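Local structure of acyl-CoA dehydrogenase (4RM7) at residues A306-R311 against R316-L321; F248-A253 against A320-Y325; A252-A257 against N297-V302. The protein belongs to the acyl-CoA dehydrogenase family, whose members join a helical N-terminal domain, a beta-sheet middle domain and a C-terminal helical bundle in one chain. All coordinates share one frame; numbering follows the deposited sequence.

Contact 1: residues A306-R311 against R316-L321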
# COMPACT_ATOMS: atom_id res chain seq x y z
N ALA A 306 19.86 13.06 -12.84
CA ALA A 306 20.32 14.19 -13.63
C ALA A 306 21.79 14.50 -13.39
O ALA A 306 22.54 14.79 -14.33
CB ALA A 306 19.48 15.41 -13.34
N ARG A 307 22.22 14.45 -12.13
CA ARG A 307 23.61 14.79 -11.84
C ARG A 307 24.55 13.71 -12.38
O ARG A 307 25.67 14.02 -12.79
CB ARG A 307 23.81 15.00 -10.33
CG ARG A 307 23.25 16.33 -9.80
CD ARG A 307 23.54 16.53 -8.29
NE ARG A 307 23.67 17.93 -7.88
CZ ARG A 307 23.18 18.42 -6.73
NH1 ARG A 307 22.52 17.64 -5.87
NH2 ARG A 307 23.35 19.71 -6.42
N GLU A 308 24.10 12.46 -12.42
CA GLU A 308 24.87 11.38 -13.08
C GLU A 308 25.22 11.71 -14.52
O GLU A 308 26.36 11.55 -14.94
CB GLU A 308 24.11 10.05 -13.07
CG GLU A 308 24.43 9.14 -11.92
CD GLU A 308 23.67 7.82 -12.01
OE1 GLU A 308 22.85 7.65 -12.94
OE2 GLU A 308 23.91 6.92 -11.17
N TYR A 309 24.24 12.14 -15.30
CA TYR A 309 24.51 12.52 -16.68
C TYR A 309 25.61 13.56 -16.73
O TYR A 309 26.54 13.45 -17.51
CB TYR A 309 23.28 13.07 -17.37
CG TYR A 309 22.40 12.04 -18.00
CD1 TYR A 309 22.72 11.48 -19.24
CD2 TYR A 309 21.23 11.63 -17.38
CE1 TYR A 309 21.89 10.53 -19.82
CE2 TYR A 309 20.38 10.71 -17.96
CZ TYR A 309 20.71 10.16 -19.17
OH TYR A 309 19.86 9.24 -19.71
N ASP A 310 25.49 14.57 -15.89
CA ASP A 310 26.38 15.71 -16.00
C ASP A 310 27.80 15.32 -15.59
O ASP A 310 28.76 15.94 -16.03
CB ASP A 310 25.87 16.88 -15.15
CG ASP A 310 24.52 17.44 -15.65
OD1 ASP A 310 24.14 17.23 -16.83
OD2 ASP A 310 23.83 18.11 -14.86
N ARG A 311 27.93 14.27 -14.78
CA ARG A 311 29.24 13.70 -14.47
C ARG A 311 29.78 12.78 -15.57
O ARG A 311 30.92 12.37 -15.52
CB ARG A 311 29.20 12.87 -13.19
CG ARG A 311 29.03 13.61 -11.93
CD ARG A 311 29.33 12.70 -10.74
NE ARG A 311 28.39 11.60 -10.51
CZ ARG A 311 27.26 11.71 -9.81
NH1 ARG A 311 26.89 12.89 -9.32
NH2 ARG A 311 26.48 10.65 -9.63
N ARG A 316 21.63 3.41 -16.93
CA ARG A 316 20.24 3.18 -17.34
C ARG A 316 19.32 2.89 -16.15
O ARG A 316 18.17 3.31 -16.13
CB ARG A 316 20.17 2.02 -18.32
CG ARG A 316 20.89 2.28 -19.64
CD ARG A 316 20.01 1.93 -20.82
NE ARG A 316 19.64 0.50 -20.87
CZ ARG A 316 18.40 0.05 -21.06
NH1 ARG A 316 17.39 0.91 -21.22
NH2 ARG A 316 18.17 -1.25 -21.09
N LEU A 317 19.84 2.17 -15.16
CA LEU A 317 19.04 1.72 -14.03
C LEU A 317 18.54 2.87 -13.18
O LEU A 317 17.43 2.81 -12.66
CB LEU A 317 19.84 0.78 -13.16
CG LEU A 317 19.06 0.17 -12.01
CD1 LEU A 317 17.80 -0.53 -12.55
CD2 LEU A 317 19.96 -0.82 -11.32
N SER A 318 19.37 3.90 -13.02
CA SER A 318 18.95 5.09 -12.27
C SER A 318 17.68 5.68 -12.87
O SER A 318 16.74 5.99 -12.16
CB SER A 318 20.04 6.16 -12.26
OG SER A 318 21.20 5.73 -11.59
N VAL A 319 17.68 5.84 -14.19
CA VAL A 319 16.55 6.43 -14.90
C VAL A 319 15.32 5.52 -14.84
O VAL A 319 14.20 5.98 -14.70
CB VAL A 319 16.94 6.73 -16.36
CG1 VAL A 319 15.70 7.02 -17.22
CG2 VAL A 319 17.93 7.90 -16.40
N ALA A 320 15.55 4.22 -14.90
CA ALA A 320 14.45 3.28 -14.80
C ALA A 320 13.81 3.29 -13.40
O ALA A 320 12.59 3.22 -13.26
CB ALA A 320 14.93 1.87 -15.17
N LEU A 321 14.63 3.37 -12.35
CA LEU A 321 14.10 3.33 -10.98
C LEU A 321 13.34 4.62 -10.68
O LEU A 321 12.26 4.60 -10.14
CB LEU A 321 15.23 3.11 -9.96
CG LEU A 321 15.93 1.75 -10.02
CD1 LEU A 321 17.01 1.67 -8.95
CD2 LEU A 321 14.94 0.60 -9.87

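Contact 2: residues F248-A253 against A320-Y325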
# COMPACT_ATOMS: atom_id res chain seq x y z
N PHE A 248 12.94 14.58 -17.69
CA PHE A 248 12.07 15.74 -17.86
C PHE A 248 10.68 15.50 -17.29
O PHE A 248 10.16 16.34 -16.56
CB PHE A 248 11.95 16.10 -19.33
CG PHE A 248 13.21 16.65 -19.91
CD1 PHE A 248 14.25 17.03 -19.07
CD2 PHE A 248 13.36 16.78 -21.28
CE1 PHE A 248 15.42 17.54 -19.60
CE2 PHE A 248 14.53 17.29 -21.83
CZ PHE A 248 15.57 17.66 -20.99
N THR A 249 10.10 14.36 -17.62
CA THR A 249 8.75 14.06 -17.19
C THR A 249 8.68 13.90 -15.67
O THR A 249 7.73 14.36 -15.02
CB THR A 249 8.24 12.79 -17.87
OG1 THR A 249 7.97 13.10 -19.23
CG2 THR A 249 6.97 12.31 -17.24
N CYS A 250 9.71 13.30 -15.10
CA CYS A 250 9.73 13.13 -13.66
C CYS A 250 9.95 14.46 -12.94
O CYS A 250 9.33 14.72 -11.91
CB CYS A 250 10.78 12.08 -13.27
SG CYS A 250 10.26 10.41 -13.81
N ALA A 251 10.80 15.33 -13.50
CA ALA A 251 10.96 16.67 -12.96
C ALA A 251 9.63 17.45 -12.99
O ALA A 251 9.31 18.19 -12.05
CB ALA A 251 12.05 17.41 -13.72
N ALA A 252 8.85 17.28 -14.05
CA ALA A 252 7.55 17.91 -14.13
C ALA A 252 6.62 17.34 -13.07
O ALA A 252 5.86 18.08 -12.44
CB ALA A 252 6.92 17.75 -15.54
N ALA A 253 6.66 16.03 -12.88
CA ALA A 253 5.78 15.39 -11.91
C ALA A 253 6.10 15.89 -10.49
O ALA A 253 5.20 16.19 -9.69
CB ALA A 253 5.93 13.90 -11.99
N ALA A 320 15.55 4.22 -14.90
CA ALA A 320 14.45 3.28 -14.80
C ALA A 320 13.81 3.29 -13.40
O ALA A 320 12.59 3.22 -13.26
CB ALA A 320 14.93 1.87 -15.17
N LEU A 321 14.63 3.37 -12.35
CA LEU A 321 14.10 3.33 -10.98
C LEU A 321 13.34 4.62 -10.68
O LEU A 321 12.26 4.60 -10.14
CB LEU A 321 15.23 3.11 -9.96
CG LEU A 321 15.93 1.75 -10.02
CD1 LEU A 321 17.01 1.67 -8.95
CD2 LEU A 321 14.94 0.60 -9.87
N MSE A 322 13.93 5.75 -11.06
CA MSE A 322 13.29 7.05 -11.03
C MSE A 322 11.92 7.03 -11.73
O MSE A 322 10.92 7.43 -11.15
CB MSE A 322 14.20 8.09 -11.69
CG MSE A 322 13.60 9.46 -11.81
SE MSE A 322 14.44 10.45 -13.24
CE MSE A 322 13.58 9.51 -14.72
N LYS A 323 11.86 6.56 -12.97
CA LYS A 323 10.60 6.59 -13.70
C LYS A 323 9.57 5.65 -13.08
O LYS A 323 8.37 5.87 -13.20
CB LYS A 323 10.82 6.23 -15.18
CG LYS A 323 9.58 6.43 -16.05
CD LYS A 323 9.00 7.82 -15.85
CE LYS A 323 7.96 8.18 -16.90
NZ LYS A 323 6.82 7.22 -16.93
N TYR A 324 10.04 4.59 -12.44
CA TYR A 324 9.13 3.63 -11.83
C TYR A 324 8.44 4.25 -10.62
O TYR A 324 7.26 4.01 -10.36
CB TYR A 324 9.88 2.35 -11.40
CG TYR A 324 9.01 1.27 -10.78
CD1 TYR A 324 8.27 0.42 -11.57
CD2 TYR A 324 8.95 1.10 -9.41
CE1 TYR A 324 7.47 -0.58 -11.02
CE2 TYR A 324 8.16 0.10 -8.82
CZ TYR A 324 7.43 -0.73 -9.64
OH TYR A 324 6.63 -1.71 -9.07
N TYR A 325 9.18 5.06 -9.89
CA TYR A 325 8.71 5.51 -8.61
C TYR A 325 7.93 6.82 -8.67
O TYR A 325 6.90 6.96 -8.02
CB TYR A 325 9.91 5.66 -7.65
CG TYR A 325 9.50 6.23 -6.30
CD1 TYR A 325 8.95 5.40 -5.30
CD2 TYR A 325 9.64 7.57 -6.03
CE1 TYR A 325 8.56 5.92 -4.06
CE2 TYR A 325 9.27 8.11 -4.78
CZ TYR A 325 8.73 7.28 -3.80
OH TYR A 325 8.37 7.81 -2.58

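Contact 3: residues A252-A257 against N297-V302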
# COMPACT_ATOMS: atom_id res chain seq x y z
N ALA A 252 8.85 17.28 -14.05
CA ALA A 252 7.55 17.91 -14.13
C ALA A 252 6.62 17.34 -13.07
O ALA A 252 5.86 18.08 -12.44
CB ALA A 252 6.92 17.75 -15.54
N ALA A 253 6.66 16.03 -12.88
CA ALA A 253 5.78 15.39 -11.91
C ALA A 253 6.10 15.89 -10.49
O ALA A 253 5.20 16.19 -9.69
CB ALA A 253 5.93 13.90 -11.99
N LEU A 254 7.39 16.01 -10.21
CA LEU A 254 7.86 16.47 -8.92
C LEU A 254 7.40 17.90 -8.65
O LEU A 254 6.89 18.24 -7.58
CB LEU A 254 9.38 16.38 -8.88
CG LEU A 254 10.11 17.06 -7.74
CD1 LEU A 254 9.70 16.45 -6.39
CD2 LEU A 254 11.62 16.98 -7.97
N GLY A 255 7.57 18.74 -9.65
CA GLY A 255 7.18 20.12 -9.56
C GLY A 255 5.69 20.25 -9.29
O GLY A 255 5.29 20.98 -8.39
N GLU A 256 4.87 19.56 -10.07
CA GLU A 256 3.44 19.70 -9.90
C GLU A 256 3.02 19.16 -8.53
O GLU A 256 2.21 19.77 -7.84
CB GLU A 256 2.68 18.98 -11.01
CG GLU A 256 2.91 19.55 -12.38
CD GLU A 256 1.82 19.13 -13.36
OE1 GLU A 256 2.13 18.40 -14.33
OE2 GLU A 256 0.66 19.53 -13.17
N ALA A 257 3.58 18.00 -8.16
CA ALA A 257 3.32 17.40 -6.86
C ALA A 257 3.67 18.39 -5.75
O ALA A 257 2.96 18.54 -4.76
CB ALA A 257 4.13 16.09 -6.70
N ASN A 297 11.95 11.71 -1.61
CA ASN A 297 12.41 10.59 -2.42
C ASN A 297 12.41 10.92 -3.93
O ASN A 297 13.40 10.70 -4.61
CB ASN A 297 11.55 9.34 -2.12
CG ASN A 297 11.86 8.71 -0.76
OD1 ASN A 297 12.91 8.97 -0.16
ND2 ASN A 297 10.96 7.87 -0.27
N MSE A 298 11.30 11.45 -4.42
CA MSE A 298 11.21 11.89 -5.81
C MSE A 298 12.36 12.79 -6.22
O MSE A 298 12.98 12.58 -7.27
CB MSE A 298 9.91 12.65 -6.05
CG MSE A 298 8.66 11.80 -5.97
SE MSE A 298 7.12 12.94 -6.36
CE MSE A 298 6.15 12.67 -4.71
N ARG A 299 12.65 13.79 -5.38
CA ARG A 299 13.64 14.81 -5.69
C ARG A 299 15.02 14.19 -5.71
O ARG A 299 15.81 14.45 -6.61
CB ARG A 299 13.56 15.96 -4.68
CG ARG A 299 14.42 17.17 -5.03
CD ARG A 299 14.06 18.41 -4.20
NE ARG A 299 12.81 19.01 -4.66
CZ ARG A 299 11.70 19.13 -3.93
NH1 ARG A 299 11.65 18.69 -2.67
NH2 ARG A 299 10.61 19.69 -4.49
N ASN A 300 15.29 13.36 -4.72
CA ASN A 300 16.52 12.61 -4.67
C ASN A 300 16.74 11.73 -5.92
O ASN A 300 17.85 11.63 -6.41
CB ASN A 300 16.53 11.74 -3.42
CG ASN A 300 16.93 12.52 -2.18
OD1 ASN A 300 17.60 13.55 -2.27
ND2 ASN A 300 16.56 12.00 -1.01
N LEU A 301 15.69 11.10 -6.43
CA LEU A 301 15.84 10.22 -7.58
C LEU A 301 16.03 11.05 -8.84
O LEU A 301 16.91 10.76 -9.65
CB LEU A 301 14.65 9.29 -7.75
CG LEU A 301 14.50 8.20 -6.68
CD1 LEU A 301 13.18 7.45 -6.88
CD2 LEU A 301 15.65 7.23 -6.71
N VAL A 302 15.25 12.11 -8.98
CA VAL A 302 15.34 12.95 -10.17
C VAL A 302 16.69 13.68 -10.22
O VAL A 302 17.44 13.56 -11.19
CB VAL A 302 14.17 13.93 -10.23
CG1 VAL A 302 14.32 14.86 -11.42
CG2 VAL A 302 12.88 13.16 -10.35

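Contact 1: residues A306-R311 against R316-L321
Ser318 gives its hydroxyl to the carboxylate of Glu308, a hydrogen bond of 2.9 Å from Ser318 OG to Glu308 OE1. The serine comes in on the syn side of OE1, the side that faces the other oxygen, and lies 28° out of the carboxylate plane. Ser318 OG also stands 3.0 Å from Glu308 OE2. The Glu308 chain runs extended beyond CG, with chi2 at -178°, and this carries the carboxylate across to the start of helix 316-341. With chi1 at -64°, Ser318 OG lies beside its own backbone N and faces the carboxylate. OE1 also takes a weak hydrogen bond from the backbone N of Lys315.

The second meeting is apolar. Val319 CG2 lies 4.0 Å from Tyr309 CE2 and approaches the ring obliquely. The two side chains cross at about a right angle. The Tyr309 ring also stacks with His314 and meets Tyr244, so it sits among aromatic neighbours.

The helices 282-311 and 316-341 are joined by a short loop in the C-terminal helical domain. The contact brings the last part of one against the start of the next. The hydroxyl and, more weakly, the N-H of Lys315 meet OE1 of a buried Glu308. Together with the nearby N-terminal end of helix 316-341, they would be expected to stabilise the negative charge of that carboxylate.

Contact 2: residues F248-A253 against A320-Y325
Cys250 meets Met322 and Lys323 where two helices of the C-terminal helical bundle of the acyl-CoA dehydrogenase fold pack together. Helix 234-270 supplies residues 248-253 and helix 316-341 supplies residues 320-325. The two short axes run in roughly the same direction, 38° apart, and approach to 9.9 Å. Cys250 and Lys323 form the nearest pair of CA atoms.

The apolar packing centres on the thiol. Residue 322 is a selenomethionine. Its CG stands anti to the backbone N, chi1 176°, which sends the chain toward the other helix. A bend at chi3, 74°, then folds the methyl back beside the cysteine. Met322 CE lies 3.6 Å from Cys250 SG, while Met322 SE lies 4.0 Å from Cys250 CB. Cys250 SG thus meets the methyl, and CB meets both the methyl and the selenium. Cys250 also touches Val302 of helix 282-311, so a third helix closes on the same residue.

The methylenes of Lys323 form the other apolar group. They pass the thiol, and Lys323 CE then comes to 4.3 Å from Thr249 CG2.

The polar ends turn to partners outside the two segments. Lys323 NZ hydrogen-bonds to the backbone oxygens of Ala365, Gly367 and Tyr362. Thr249 OG1 hydrogen-bonds to Asp366 and, within its own helix, to the backbone oxygen of Gly245. Lysine and threonine thereby hold the 365-367 segment between helices 351-362 and 369-386, and a buried ammonium is met by three carbonyls. The aliphatic part of the same lysine packs on the cysteine, with Lys323 CD 3.5 Å from Cys250 SG.

Contact 3: residues A252-A257 against N297-V302
Segments 252-257 and 297-302, on helices 234-270 and 282-311, run nearly antiparallel, their short axes 154° apart and 9.9 Å away at closest approach, with Leu254 and Met298 nearest by CA. Leu254 is the central side chain of the contact. Its CG is anti to the backbone N, chi1 168°, and the two methyls spread over different parts of the opposite helix. Leu254 CD1 rests 3.8 Å from Met298 CB. Leu254 CD2 sits 3.7 Å from Arg299 CA and follows the start of that side chain.

Arg299 bends at chi3, -75°, and brings its guanidinium back over the leucine. Leu254 CD1 lies over one face of the group, toward its rim, 3.9 Å from Arg299 NH2. Residue 298 is a selenomethionine. Met298 SE reaches Ala257 CB at 4.4 Å, about one helical turn from Leu254.

Arg299 NE forms a salt bridge with Glu78 of helix 70-84, and NH2 hydrogen-bonds to Gln258. Helix 70-84 belongs to the N-terminal family region, so the arginine links that region to the bundle. The charge of the buried guanidinium is probably balanced by Glu78, while its face still serves as a packing surface for Leu254.

From the N terminus, helix 234-270 comes first and carries one side of both contact 2 and contact 3. Contact 3 joins it to helix 282-311, closing a loop of 39 residues. Contact 1 follows further along, across the four-residue loop from helix 282-311 into helix 316-341. Contact 2 spans both, since it runs from helix 234-270 to helix 316-341 and ends on the segment that contact 1 also uses. Contacts 2 and 3 touch through Tyr325, which packs on Leu301 and Met298, and through Cys250 on Val302. The three pairings thus tie three successive helices of the C-terminal bundle to one another. All three contacts also reach the second subunit.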